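Local coordinates for Pdx2 protein (Plasmodium falciparum, PDB 2ABW) that hydrolyses glutamine to glutamate and ammonia, and passes the ammonia to its synthase partner Pdx1 for the making of pyridoxal 5'-phosphate, vitamin B6, at residues Thr56-Cys61 with Ser104-Lys109; Ala71-Ile76 with Phe110-Leu115; Asn96-Lys101 with Asp116-Arg121; Pro156-Ile161 with Asn180-Val185; Ser163-Val168 with Glu186-Leu191. All blocks are in the same frame, centred on the assembly; numbering follows the deposited sequence.

Interaction 1 (Thr56-Cys61 with Ser104-Lys109); sequences TVRRCC and SNFGNK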
# COMPACT_ATOMS: atom_id res chain seq x y z
N THR A 56 8.33 12.10 3.38
CA THR A 56 7.87 13.02 2.34
C THR A 56 6.37 12.96 2.10
O THR A 56 5.75 13.99 2.11
CB THR A 56 8.54 12.74 1.00
OG1 THR A 56 9.96 12.83 1.18
CG2 THR A 56 8.10 13.76 -0.04
N VAL A 57 5.86 11.78 1.95
CA VAL A 57 4.41 11.61 1.75
C VAL A 57 3.67 12.15 2.96
O VAL A 57 2.73 12.94 2.87
CB VAL A 57 4.08 10.18 1.54
CG1 VAL A 57 2.57 9.99 1.65
CG2 VAL A 57 4.62 9.60 0.21
N ARG A 58 4.17 11.87 4.17
CA ARG A 58 3.46 12.38 5.35
C ARG A 58 3.43 13.88 5.44
O ARG A 58 2.45 14.49 5.82
CB ARG A 58 4.12 11.81 6.63
CG ARG A 58 3.48 12.23 7.92
CD ARG A 58 1.98 11.85 8.01
NE ARG A 58 1.32 12.32 9.24
CZ ARG A 58 0.79 13.52 9.46
NH1 ARG A 58 0.73 14.48 8.54
NH2 ARG A 58 0.18 13.76 10.61
N ARG A 59 4.55 14.54 5.15
CA ARG A 59 4.59 16.00 5.13
C ARG A 59 3.62 16.58 4.09
O ARG A 59 2.98 17.60 4.33
CB ARG A 59 6.01 16.37 4.74
CG ARG A 59 6.25 17.82 4.64
CD ARG A 59 7.77 18.05 4.71
NE ARG A 59 8.27 17.79 6.07
CZ ARG A 59 9.47 17.30 6.37
NH1 ARG A 59 10.36 16.96 5.43
NH2 ARG A 59 9.80 17.17 7.66
N CYS A 60 3.50 15.91 2.96
CA CYS A 60 2.52 16.33 1.93
C CYS A 60 1.05 16.34 2.47
O CYS A 60 0.21 17.14 2.01
CB CYS A 60 2.59 15.42 0.71
SG CYS A 60 4.15 15.61 -0.29
N CYS A 61 0.76 15.45 3.41
CA CYS A 61 -0.55 15.36 4.01
C CYS A 61 -0.78 16.28 5.17
O CYS A 61 -1.86 16.37 5.72
CB CYS A 61 -0.83 13.91 4.43
SG CYS A 61 -0.81 12.76 3.15
N SER A 104 9.89 13.93 13.32
CA SER A 104 8.69 14.33 12.68
C SER A 104 8.11 15.42 13.50
O SER A 104 8.05 15.35 14.73
CB SER A 104 7.70 13.16 12.63
OG SER A 104 6.55 13.45 13.41
N ASN A 105 7.64 16.42 12.78
CA ASN A 105 6.87 17.45 13.40
C ASN A 105 5.50 16.87 13.82
O ASN A 105 4.74 17.58 14.48
CB ASN A 105 6.76 18.64 12.42
CG ASN A 105 6.67 18.18 10.99
OD1 ASN A 105 6.09 17.13 10.75
ND2 ASN A 105 7.27 18.91 10.03
N PHE A 106 5.22 15.58 13.51
CA PHE A 106 3.90 14.94 13.81
C PHE A 106 3.81 13.84 14.90
O PHE A 106 2.71 13.47 15.27
CB PHE A 106 3.29 14.36 12.55
CG PHE A 106 3.74 15.03 11.29
CD1 PHE A 106 3.15 16.19 10.88
CD2 PHE A 106 4.72 14.47 10.51
CE1 PHE A 106 3.53 16.79 9.69
CE2 PHE A 106 5.12 15.06 9.34
CZ PHE A 106 4.51 16.20 8.94
N GLY A 107 4.94 13.30 15.38
CA GLY A 107 4.96 12.48 16.60
C GLY A 107 4.17 11.20 16.41
O GLY A 107 4.43 10.44 15.48
N ASN A 108 3.19 10.95 17.30
CA ASN A 108 2.42 9.77 17.16
C ASN A 108 1.35 9.96 16.11
O ASN A 108 0.56 9.05 15.89
CB ASN A 108 1.88 9.22 18.51
CG ASN A 108 0.88 10.10 19.16
OD1 ASN A 108 0.56 9.93 20.37
ND2 ASN A 108 0.36 11.03 18.44
N LYS A 109 1.40 11.09 15.39
CA LYS A 109 0.52 11.25 14.23
C LYS A 109 1.30 10.97 12.94
O LYS A 109 0.82 11.34 11.90
CB LYS A 109 -0.16 12.63 14.21
CG LYS A 109 -1.28 12.88 15.31
CD LYS A 109 -2.18 14.17 15.09
CE LYS A 109 -3.06 14.21 13.77
NZ LYS A 109 -3.60 15.62 13.19
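Arg58 lays its guanidinium flat on the ring of Phe106. The two planes are 17° apart. Arg58 CZ stands 4.0 Å from the centroid of the Phe106 ring, over its face, so the pair is both a stack and a cation-pi contact. The Arg58 side chain leaves helix 54-60 with CG anti to the backbone N (chi1 -179°) and then bends at chi2 (58°). This bend turns the chain along the ring, and Arg58 CG packs 3.6 Å from Phe106 CE2. The two side chains run past each other in opposite directions. The same guanidinium grips one backbone oxygen side-on. Arg58 NE is 2.9 Å and Arg58 NH2 2.8 Å from Lys109 O, and both are hydrogen bonds. The oxygen lies in the guanidinium plane, so the bonds and the stack together fix the rotation of the group. At the far end of the ring Phe106 CZ comes 3.8 Å from Arg59 CA. Arg58 NH1 also forms a salt bridge with Asp66, which pairs with Lys109 NZ as well. Asp66 probably offsets part of the two positive charges. This is an arginine-aromatic stack with a side-on grip on a backbone carbonyl. It joins the loop before strand 115-120 to helix 54-60, close to the glutamine-binding residue Ser54.

Interaction 2 (Ala71-Ile76 with Phe110-Leu115); sequences ALVHFI and FSFGGL
Phe112 turns its ring toward helix 63-77 with CG beside its backbone N and anti to the carbonyl carbon (chi1 -50°). Ile76 holds CG1 in the same way (chi1 -64°), and its chain then extends so that CD1 reaches the loop. Ile76 CD1 ends 3.5 Å from Phe112 CB, where the two side chains cross at about a right angle. One helical turn earlier, Leu72 CD1 meets the outer part of the ring, 3.6 Å from Phe112 CE1. Val73 sits at the ring edge, and its CG2 is 4.0 Å from Phe112 O. The other branch of Ile76 faces backbone: Ile76 CG2 lies 4.0 Å from Gly113 O and 4.3 Å from Gly114 CA. No hydrogen bond joins the two segments. Within the loop, in the conformer given here, Gly113 N donates to Ser111 OG over 2.8 Å, an ST turn. The Phe112 ring lies between helix 63-77 and the central sheet, touching Ile49 of strand 46-49, and Tyr69 of the same helix meets it as well. Leu72 continues this core toward Leu47 and toward Leu41 of helix 38-42.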
# COMPACT_ATOMS: atom_id res chain seq x y z
N ALA A 71 -8.39 13.32 7.01
CA ALA A 71 -9.34 12.70 6.08
C ALA A 71 -8.93 11.28 5.73
O ALA A 71 -9.77 10.37 5.58
CB ALA A 71 -9.54 13.59 4.82
N LEU A 72 -7.63 11.06 5.56
CA LEU A 72 -7.08 9.69 5.28
C LEU A 72 -7.36 8.75 6.46
O LEU A 72 -7.78 7.65 6.27
CB LEU A 72 -5.61 9.78 4.88
CG LEU A 72 -5.37 10.44 3.55
CD1 LEU A 72 -3.88 10.75 3.34
CD2 LEU A 72 -5.82 9.50 2.43
N VAL A 73 -7.16 9.23 7.67
CA VAL A 73 -7.42 8.43 8.85
C VAL A 73 -8.85 8.05 8.85
O VAL A 73 -9.22 6.91 9.17
CB VAL A 73 -6.92 9.15 10.13
CG1 VAL A 73 -7.44 8.39 11.40
CG2 VAL A 73 -5.41 9.24 10.14
N HIS A 74 -9.74 9.02 8.62
CA HIS A 74 -11.16 8.74 8.60
C HIS A 74 -11.52 7.72 7.49
O HIS A 74 -12.35 6.81 7.66
CB HIS A 74 -11.94 10.05 8.50
CG HIS A 74 -13.40 9.88 8.27
ND1 HIS A 74 -13.94 9.99 7.00
CD2 HIS A 74 -14.44 9.74 9.11
CE1 HIS A 74 -15.25 9.90 7.09
NE2 HIS A 74 -15.56 9.61 8.34
N PHE A 75 -10.94 7.91 6.31
CA PHE A 75 -11.19 7.05 5.14
C PHE A 75 -10.82 5.61 5.49
O PHE A 75 -11.58 4.68 5.21
CB PHE A 75 -10.33 7.53 4.01
CG PHE A 75 -10.36 6.74 2.71
CD1 PHE A 75 -9.56 5.62 2.54
CD2 PHE A 75 -11.11 7.24 1.65
CE1 PHE A 75 -9.54 4.92 1.36
CE2 PHE A 75 -11.07 6.56 0.42
CZ PHE A 75 -10.26 5.44 0.33
N ILE A 76 -9.68 5.43 6.14
CA ILE A 76 -9.20 4.12 6.49
C ILE A 76 -9.99 3.46 7.57
O ILE A 76 -10.27 2.26 7.53
CB ILE A 76 -7.70 4.21 6.89
CG1 ILE A 76 -6.82 4.66 5.74
CG2 ILE A 76 -7.13 2.86 7.41
CD1 ILE A 76 -5.50 5.22 6.18
N PHE A 110 2.44 10.32 13.00
CA PHE A 110 3.17 9.97 11.79
C PHE A 110 2.43 8.98 10.87
O PHE A 110 2.24 9.27 9.69
CB PHE A 110 4.52 9.35 12.11
CG PHE A 110 5.36 9.06 10.89
CD1 PHE A 110 6.03 10.11 10.25
CD2 PHE A 110 5.62 7.75 10.46
CE1 PHE A 110 6.85 9.84 9.15
CE2 PHE A 110 6.45 7.48 9.37
CZ PHE A 110 7.05 8.51 8.73
N SER A 111 2.11 7.79 11.38
CA SER A 111 1.39 6.81 10.61
C SER A 111 -0.12 7.13 10.52
O SER A 111 -0.72 7.72 11.45
CB SER A 111 1.51 5.44 11.25
OG SER A 111 0.89 4.42 10.50
N PHE A 112 -0.68 6.70 9.39
CA PHE A 112 -2.18 6.65 9.21
C PHE A 112 -2.74 5.49 9.95
O PHE A 112 -3.96 5.47 10.24
CB PHE A 112 -2.62 6.57 7.75
CG PHE A 112 -2.02 7.56 6.83
CD1 PHE A 112 -2.26 8.90 6.95
CD2 PHE A 112 -1.29 7.13 5.74
CE1 PHE A 112 -1.72 9.84 6.09
CE2 PHE A 112 -0.76 8.01 4.90
CZ PHE A 112 -0.94 9.41 5.06
N GLY A 113 -1.93 4.46 10.23
CA GLY A 113 -2.44 3.21 10.82
C GLY A 113 -3.20 2.34 9.81
O GLY A 113 -3.38 2.76 8.65
N GLY A 114 -3.58 1.11 10.29
CA GLY A 114 -4.41 0.21 9.44
C GLY A 114 -3.83 -1.20 9.39
O GLY A 114 -4.54 -2.16 9.23
N LEU A 115 -2.50 -1.30 9.48
CA LEU A 115 -1.82 -2.60 9.57
C LEU A 115 -1.13 -2.72 10.94
O LEU A 115 -0.24 -1.90 11.24
CB LEU A 115 -0.76 -2.71 8.44
CG LEU A 115 -1.34 -2.70 7.02
CD1 LEU A 115 -0.23 -2.60 6.05
CD2 LEU A 115 -2.23 -3.88 6.83

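Interaction 3 (Asn96-Lys101 with Asp116-Arg121); sequences NVENIK and DITICR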
# COMPACT_ATOMS: atom_id res chain seq x y z
N ASN A 96 3.78 0.42 14.33
CA ASN A 96 5.04 0.81 14.87
C ASN A 96 6.00 0.99 13.72
O ASN A 96 6.18 0.06 12.89
CB ASN A 96 5.59 -0.22 15.85
CG ASN A 96 4.69 -0.45 17.01
OD1 ASN A 96 4.24 0.52 17.70
ND2 ASN A 96 4.41 -1.74 17.27
N VAL A 97 6.59 2.16 13.58
CA VAL A 97 7.61 2.44 12.61
C VAL A 97 8.95 2.59 13.27
O VAL A 97 9.08 3.44 14.16
CB VAL A 97 7.20 3.65 11.70
CG1 VAL A 97 8.28 3.92 10.70
CG2 VAL A 97 5.75 3.45 11.00
N GLU A 98 9.95 1.87 12.75
CA GLU A 98 11.33 1.91 13.28
C GLU A 98 12.33 2.40 12.24
O GLU A 98 12.22 2.17 11.04
CB GLU A 98 11.72 0.53 13.76
CG GLU A 98 10.82 0.07 14.90
CD GLU A 98 11.13 -1.32 15.45
OE1 GLU A 98 11.78 -2.11 14.76
OE2 GLU A 98 10.65 -1.65 16.55
N ASN A 99 13.32 3.12 12.73
CA ASN A 99 14.45 3.54 11.90
C ASN A 99 14.16 4.58 10.83
O ASN A 99 14.91 4.69 9.84
CB ASN A 99 15.17 2.34 11.30
CG ASN A 99 16.57 2.68 10.80
OD1 ASN A 99 17.34 3.38 11.48
ND2 ASN A 99 16.91 2.18 9.62
N ILE A 100 13.09 5.34 11.04
CA ILE A 100 12.79 6.45 10.13
C ILE A 100 13.64 7.75 10.28
O ILE A 100 13.46 8.70 9.52
CB ILE A 100 11.27 6.73 10.08
CG1 ILE A 100 10.59 6.58 11.43
CG2 ILE A 100 10.62 5.68 9.09
CD1 ILE A 100 9.24 7.20 11.60
N LYS A 101 14.58 7.75 11.22
CA LYS A 101 15.53 8.90 11.50
C LYS A 101 14.95 10.31 11.59
O LYS A 101 15.17 10.96 12.63
CB LYS A 101 16.75 8.98 10.55
CG LYS A 101 17.37 7.64 10.22
CD LYS A 101 18.51 7.80 9.21
CE LYS A 101 19.80 7.93 9.90
NZ LYS A 101 19.97 6.90 10.94
N ASP A 116 -1.55 -3.70 11.69
CA ASP A 116 -0.98 -3.94 13.07
C ASP A 116 0.31 -4.73 12.92
O ASP A 116 0.39 -5.91 13.21
CB ASP A 116 -1.97 -4.54 14.00
CG ASP A 116 -3.11 -3.54 14.34
OD1 ASP A 116 -2.94 -2.28 14.26
OD2 ASP A 116 -4.22 -4.05 14.57
N ILE A 117 1.33 -3.99 12.45
CA ILE A 117 2.66 -4.54 12.26
C ILE A 117 3.70 -3.53 12.72
O ILE A 117 3.47 -2.36 12.84
CB ILE A 117 2.92 -4.84 10.77
CG1 ILE A 117 2.97 -3.56 9.89
CG2 ILE A 117 1.89 -5.86 10.27
CD1 ILE A 117 3.06 -3.80 8.37
N THR A 118 4.90 -4.04 12.99
CA THR A 118 6.07 -3.21 13.17
C THR A 118 6.92 -3.31 11.95
O THR A 118 7.25 -4.41 11.45
CB THR A 118 6.93 -3.75 14.33
OG1 THR A 118 6.16 -3.71 15.54
CG2 THR A 118 8.18 -3.01 14.54
N ILE A 119 7.24 -2.17 11.37
CA ILE A 119 8.00 -2.11 10.14
C ILE A 119 9.27 -1.23 10.33
O ILE A 119 9.25 -0.24 11.12
CB ILE A 119 7.14 -1.57 9.03
CG1 ILE A 119 7.70 -1.92 7.66
CG2 ILE A 119 6.92 -0.02 9.22
CD1 ILE A 119 6.66 -1.63 6.54
N CYS A 120 10.35 -1.59 9.66
CA CYS A 120 11.66 -0.95 9.73
C CYS A 120 12.04 -0.41 8.39
O CYS A 120 11.97 -1.10 7.36
CB CYS A 120 12.71 -1.95 10.11
SG CYS A 120 12.25 -2.82 11.51
N ARG A 121 12.46 0.84 8.35
CA ARG A 121 12.75 1.40 7.07
C ARG A 121 14.09 0.94 6.65
O ARG A 121 14.30 0.78 5.47
CB ARG A 121 12.62 2.93 7.05
CG ARG A 121 13.80 3.63 6.78
CD ARG A 121 13.52 5.00 6.29
NE ARG A 121 14.69 5.83 6.46
CZ ARG A 121 14.73 7.14 6.18
NH1 ARG A 121 13.67 7.77 5.67
NH2 ARG A 121 15.85 7.83 6.41
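Asn96 and Thr118 pair across two parallel strands, with side chains on the same side of the sheet. Asn96 ND2 donates to Thr118 OG1 over 3.2 Å, with the hydroxyl near the amide plane. Thr118 OG1 has a stronger partner in Glu160 of strand 157-161. The backbone of Asn96 bonds to the two residues that flank Thr118. Asn96 N donates to Ile117 O, and Ile119 N to Asn96 O at 2.9 Å. Glu98 N then donates to Ile119 O at 2.8 Å, and Arg121 N to Glu98 O at 3.0 Å. Glu98 shares its side of the sheet with Asn96, Thr118 and Cys120. Its CG sits beside the backbone N (chi1 -62°), and the extended chain carries the carboxylate over Thr118, with Glu98 OE2 3.5 Å from Thr118 CG2. The charge of Glu98 is met by Arg159, which forms a salt bridge with OE2. On the other side of the sheet Val97 CG2 packs 4.1 Å from Ile119 CG2. Past the strand ends, Arg121 stretches along the loop. Arg121 CG lies 3.4 Å from Asn99 O, and Ile100 O stands over the centre of one guanidinium face. Arg121 probably binds L-glutamine. The chemistry implies a bonded strand pair that leads directly into this residue and sets where its long chain starts.

Interaction 4 (Pro156-Ile161 with Asn180-Val185); sequences PYIREI and NIIAAV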
# COMPACT_ATOMS: atom_id res chain seq x y z
N PRO A 156 11.24 -1.78 2.79
CA PRO A 156 11.11 -1.77 4.24
C PRO A 156 10.97 -3.23 4.70
O PRO A 156 10.60 -4.10 3.88
CB PRO A 156 9.84 -0.97 4.49
CG PRO A 156 9.08 -1.11 3.28
CD PRO A 156 10.07 -1.14 2.18
N TYR A 157 11.24 -3.45 5.97
CA TYR A 157 11.23 -4.78 6.57
C TYR A 157 10.17 -4.88 7.61
O TYR A 157 10.17 -4.20 8.62
CB TYR A 157 12.60 -5.08 7.14
CG TYR A 157 12.70 -6.39 7.85
CD1 TYR A 157 12.74 -7.59 7.15
CD2 TYR A 157 12.81 -6.44 9.21
CE1 TYR A 157 12.85 -8.81 7.83
CE2 TYR A 157 12.91 -7.65 9.88
CZ TYR A 157 12.91 -8.80 9.19
OH TYR A 157 13.03 -9.99 9.88
N ILE A 158 9.29 -5.87 7.46
CA ILE A 158 8.24 -6.13 8.43
C ILE A 158 8.76 -7.05 9.52
O ILE A 158 8.94 -8.28 9.30
CB ILE A 158 7.01 -6.72 7.73
CG1 ILE A 158 6.45 -5.71 6.74
CG2 ILE A 158 6.00 -7.16 8.75
CD1 ILE A 158 5.29 -6.19 5.76
N ARG A 159 9.06 -6.49 10.68
CA ARG A 159 9.73 -7.16 11.74
C ARG A 159 8.76 -7.93 12.60
O ARG A 159 9.15 -8.96 13.20
CB ARG A 159 10.49 -6.19 12.57
CG ARG A 159 11.39 -6.84 13.65
CD ARG A 159 12.29 -5.83 14.33
NE ARG A 159 11.61 -4.92 15.23
CZ ARG A 159 11.14 -5.26 16.42
NH1 ARG A 159 11.14 -6.51 16.85
NH2 ARG A 159 10.52 -4.36 17.14
N GLU A 160 7.55 -7.41 12.81
CA GLU A 160 6.58 -8.04 13.72
C GLU A 160 5.16 -7.98 13.13
O GLU A 160 4.74 -6.91 12.69
CB GLU A 160 6.54 -7.32 15.06
CG GLU A 160 7.87 -7.26 15.80
CD GLU A 160 7.80 -6.52 17.14
OE1 GLU A 160 7.05 -5.49 17.20
OE2 GLU A 160 8.44 -7.01 18.10
N ILE A 161 4.41 -9.06 13.30
CA ILE A 161 2.96 -9.08 13.13
C ILE A 161 2.40 -8.96 14.55
O ILE A 161 2.79 -9.74 15.44
CB ILE A 161 2.51 -10.37 12.47
CG1 ILE A 161 3.14 -10.54 11.08
CG2 ILE A 161 0.99 -10.46 12.35
CD1 ILE A 161 2.93 -9.40 10.09
N ASN A 180 11.43 -16.71 4.75
CA ASN A 180 10.15 -16.30 5.19
C ASN A 180 10.06 -14.83 5.50
O ASN A 180 9.31 -14.42 6.40
CB ASN A 180 9.72 -17.16 6.36
CG ASN A 180 9.86 -18.63 6.04
OD1 ASN A 180 9.53 -19.06 4.92
ND2 ASN A 180 10.41 -19.41 6.99
N ILE A 181 10.70 -14.06 4.63
CA ILE A 181 10.57 -12.58 4.70
C ILE A 181 9.14 -12.23 4.27
O ILE A 181 8.63 -12.77 3.29
CB ILE A 181 11.62 -11.87 3.83
CG1 ILE A 181 13.03 -12.34 4.17
CG2 ILE A 181 11.49 -10.38 3.98
CD1 ILE A 181 14.14 -11.58 3.42
N ILE A 182 8.45 -11.37 5.03
CA ILE A 182 7.06 -11.01 4.72
C ILE A 182 7.06 -9.89 3.70
O ILE A 182 7.58 -8.81 3.96
CB ILE A 182 6.32 -10.57 6.00
CG1 ILE A 182 6.33 -11.71 7.03
CG2 ILE A 182 4.86 -10.10 5.67
CD1 ILE A 182 5.74 -11.33 8.40
N ALA A 183 6.44 -10.17 2.54
CA ALA A 183 6.36 -9.23 1.45
C ALA A 183 5.03 -8.44 1.38
O ALA A 183 5.02 -7.33 0.89
CB ALA A 183 6.65 -9.95 0.09
N ALA A 184 3.94 -9.08 1.78
CA ALA A 184 2.61 -8.49 1.67
C ALA A 184 1.78 -8.97 2.81
O ALA A 184 1.82 -10.13 3.26
CB ALA A 184 2.00 -8.88 0.39
N VAL A 185 1.01 -8.03 3.37
CA VAL A 185 0.06 -8.33 4.45
C VAL A 185 -1.27 -7.70 4.12
O VAL A 185 -1.33 -6.70 3.37
CB VAL A 185 0.54 -7.77 5.82
CG1 VAL A 185 1.75 -8.62 6.30
CG2 VAL A 185 0.88 -6.30 5.83
O HOH W 1 9.67 -7.75 5.31
O HOH W 2 9.74 -9.91 7.23
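Two sheets of the class I glutaminase fold meet here. Strand 157-161 is an edge of the small three-stranded sheet, and strand 180-187 belongs to the large mixed sheet. The strands cross at 112° and share no direct hydrogen bond, so this is sheet-to-sheet packing. Isoleucines carry most of it. Ile158 and Ile182 point at each other and cross at about a right angle, with Ile158 CD1 3.9 Å from Ile182 CG2. Ile158 CD1 also lies 4.3 Å from Val185 CG1. Ile161 has two bends of the same sense (chi1 -60°, chi2 -54°), which bring its CD1 against both Ile182 and Val185. Ile161 CD1 lies 3.8 Å from Ile182 CD1 and 4.0 Å from Val185 CG1. At the exposed end Ile181, in one of its two conformers, loosely approaches the edge of the Tyr157 ring. Both strands carry a classic beta bulge: Arg159 and Glu160 face Thr118, while Ala183 and Ala184 face Ala170. The outer side of strand 157-161 thus faces strand 115-120 of its own sheet. Polar backbone groups of the crossing point are satisfied through two waters. One accepts from Ile158 N and donates to Ile182 O. The other donates to Ile158 O, 2.8 Å away, and accepts from Ile182 N at 2.9 Å.

Interaction 5 (Ser163-Val168 with Glu186-Leu191); sequences SDEVKV and EQNNCL
Glu165 OE1 takes two amide hydrogen bonds, from Gln187 NE2 at 2.8 Å and from Asn188 ND2 at 2.9 Å. The two donors come from opposite faces of the carboxylate plane, each about 37° to 38° out of it. Both amides are steeply turned against the carboxylate. Glu165 gets there with CG beside its backbone N (chi1 -72°) and the rest of the chain extended. Gln187 is extended throughout, with CG anti to the backbone N (chi1 -175°), and its amide is held at both ends: OE1 accepts from Asp116 N of strand 115-120. Backbone bonds follow. Lys167 N donates to Glu186 O and Glu186 N to Lys167 O, at 2.8 Å and 2.9 Å, which makes these residues an antiparallel hydrogen-bonded pair. A water links Glu165 O to Asn188 N, 2.8 Å from each. Ser163 OG accepts from Glu165 N, an ST turn at the start of a type I beta turn. Lys167 NZ folds back onto Asp164 O. Apolar packing is slight: Val166 CG2 lies against the flat amide of Gln187, 3.6 Å from its CD. Glu186 turns its acid to Tyr208 and Lys212 of helix 204-219. The contact closes the open end of the hairpin of strands 167-174 and 180-187. The type II' turn Gln187-Cys190 then leads into strand 190-193, beside strand 83-86 in the same sheet.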
# COMPACT_ATOMS: atom_id res chain seq x y z
N SER A 163 -1.15 -8.75 15.43
CA SER A 163 -2.57 -9.13 15.62
C SER A 163 -2.85 -10.35 14.82
O SER A 163 -2.29 -10.53 13.71
CB SER A 163 -3.48 -8.03 15.09
OG SER A 163 -4.83 -8.44 15.02
N ASP A 164 -3.69 -11.24 15.35
CA ASP A 164 -4.15 -12.34 14.52
C ASP A 164 -5.06 -11.92 13.35
O ASP A 164 -5.35 -12.75 12.45
CB ASP A 164 -4.96 -13.36 15.34
CG ASP A 164 -4.12 -14.05 16.39
OD1 ASP A 164 -3.00 -14.54 16.08
OD2 ASP A 164 -4.59 -14.12 17.55
N GLU A 165 -5.51 -10.69 13.35
CA GLU A 165 -6.27 -10.16 12.23
C GLU A 165 -5.43 -9.89 11.01
O GLU A 165 -5.95 -9.69 9.91
CB GLU A 165 -6.87 -8.81 12.60
CG GLU A 165 -7.99 -8.71 13.54
CD GLU A 165 -8.54 -7.23 13.69
OE1 GLU A 165 -8.24 -6.19 12.97
OE2 GLU A 165 -9.35 -7.07 14.64
N VAL A 166 -4.10 -9.82 11.17
CA VAL A 166 -3.25 -9.61 10.02
C VAL A 166 -3.00 -10.90 9.31
O VAL A 166 -2.60 -11.92 9.92
CB VAL A 166 -1.90 -9.01 10.44
CG1 VAL A 166 -0.93 -9.02 9.24
CG2 VAL A 166 -2.09 -7.65 11.12
N LYS A 167 -3.33 -10.92 8.04
CA LYS A 167 -3.03 -12.06 7.21
C LYS A 167 -1.74 -11.83 6.40
O LYS A 167 -1.52 -10.77 5.81
CB LYS A 167 -4.19 -12.28 6.28
CG LYS A 167 -5.55 -12.42 7.05
CD LYS A 167 -5.55 -13.26 8.36
CE LYS A 167 -6.85 -13.02 9.21
NZ LYS A 167 -7.00 -14.04 10.33
N VAL A 168 -0.82 -12.75 6.50
CA VAL A 168 0.39 -12.71 5.72
C VAL A 168 -0.01 -13.24 4.36
O VAL A 168 -0.42 -14.46 4.19
CB VAL A 168 1.54 -13.55 6.34
CG1 VAL A 168 2.72 -13.66 5.34
CG2 VAL A 168 1.93 -12.91 7.63
N GLU A 186 -2.32 -8.24 4.71
CA GLU A 186 -3.65 -7.69 4.52
C GLU A 186 -4.37 -7.72 5.85
O GLU A 186 -4.34 -8.74 6.57
CB GLU A 186 -4.38 -8.51 3.44
CG GLU A 186 -5.74 -7.89 3.02
CD GLU A 186 -6.30 -8.53 1.75
OE1 GLU A 186 -5.81 -9.64 1.37
OE2 GLU A 186 -7.26 -8.03 1.18
N GLN A 187 -5.07 -6.66 6.19
CA GLN A 187 -5.79 -6.61 7.48
C GLN A 187 -7.05 -5.79 7.21
O GLN A 187 -6.92 -4.61 6.91
CB GLN A 187 -5.00 -5.94 8.59
CG GLN A 187 -5.74 -6.02 9.94
CD GLN A 187 -4.98 -5.44 11.04
OE1 GLN A 187 -3.82 -5.00 10.87
NE2 GLN A 187 -5.64 -5.38 12.23
N ASN A 188 -8.21 -6.45 7.30
CA ASN A 188 -9.48 -5.74 7.08
C ASN A 188 -9.37 -5.06 5.70
O ASN A 188 -8.97 -5.75 4.73
CB ASN A 188 -9.78 -4.76 8.19
CG ASN A 188 -9.81 -5.37 9.57
OD1 ASN A 188 -10.53 -6.31 9.78
ND2 ASN A 188 -8.97 -4.85 10.50
N ASN A 189 -9.64 -3.76 5.61
CA ASN A 189 -9.61 -3.03 4.36
C ASN A 189 -8.25 -2.57 3.83
O ASN A 189 -8.16 -1.88 2.80
CB ASN A 189 -10.51 -1.80 4.47
CG ASN A 189 -10.17 -0.92 5.64
OD1 ASN A 189 -10.12 -1.38 6.77
ND2 ASN A 189 -9.96 0.42 5.39
N CYS A 190 -7.17 -2.96 4.52
CA CYS A 190 -5.82 -2.53 4.23
C CYS A 190 -4.91 -3.59 3.65
O CYS A 190 -4.88 -4.71 4.13
CB CYS A 190 -5.15 -2.03 5.51
SG CYS A 190 -6.05 -0.62 6.28
N LEU A 191 -4.18 -3.22 2.61
CA LEU A 191 -3.22 -4.08 1.98
C LEU A 191 -1.93 -3.38 2.02
O LEU A 191 -1.83 -2.17 1.75
CB LEU A 191 -3.62 -4.31 0.51
CG LEU A 191 -2.68 -5.03 -0.42
CD1 LEU A 191 -2.53 -6.52 0.04
CD2 LEU A 191 -3.18 -4.96 -1.85
O HOH W 3 -8.25 -9.03 8.46

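How the interactions relate
Interactions 1, 2 and 3 follow one another along residues 104-121, which run from the loop beside helix 54-60 to strand 115-120. Interactions 1 and 2 have centres 12 Å apart and touch where Cys61 SG meets Leu72 CD1 (3.7 Å). Interactions 2 and 3 meet at Phe110 CE2 and Ile100 CD1 (3.6 Å). Interactions 3 and 4, with centres 11 Å apart, share the small sheet, where strands 115-120 and 157-161 are neighbours. Interactions 4 and 5 share strand 180-187. Interaction 3 holds the glutamine-binding Arg121. Interaction 1 lies near Ser54, and Pro156 of interaction 4 touches the nucleophile Cys87. Interaction 5 lies away from the glutamine site and the catalytic residues.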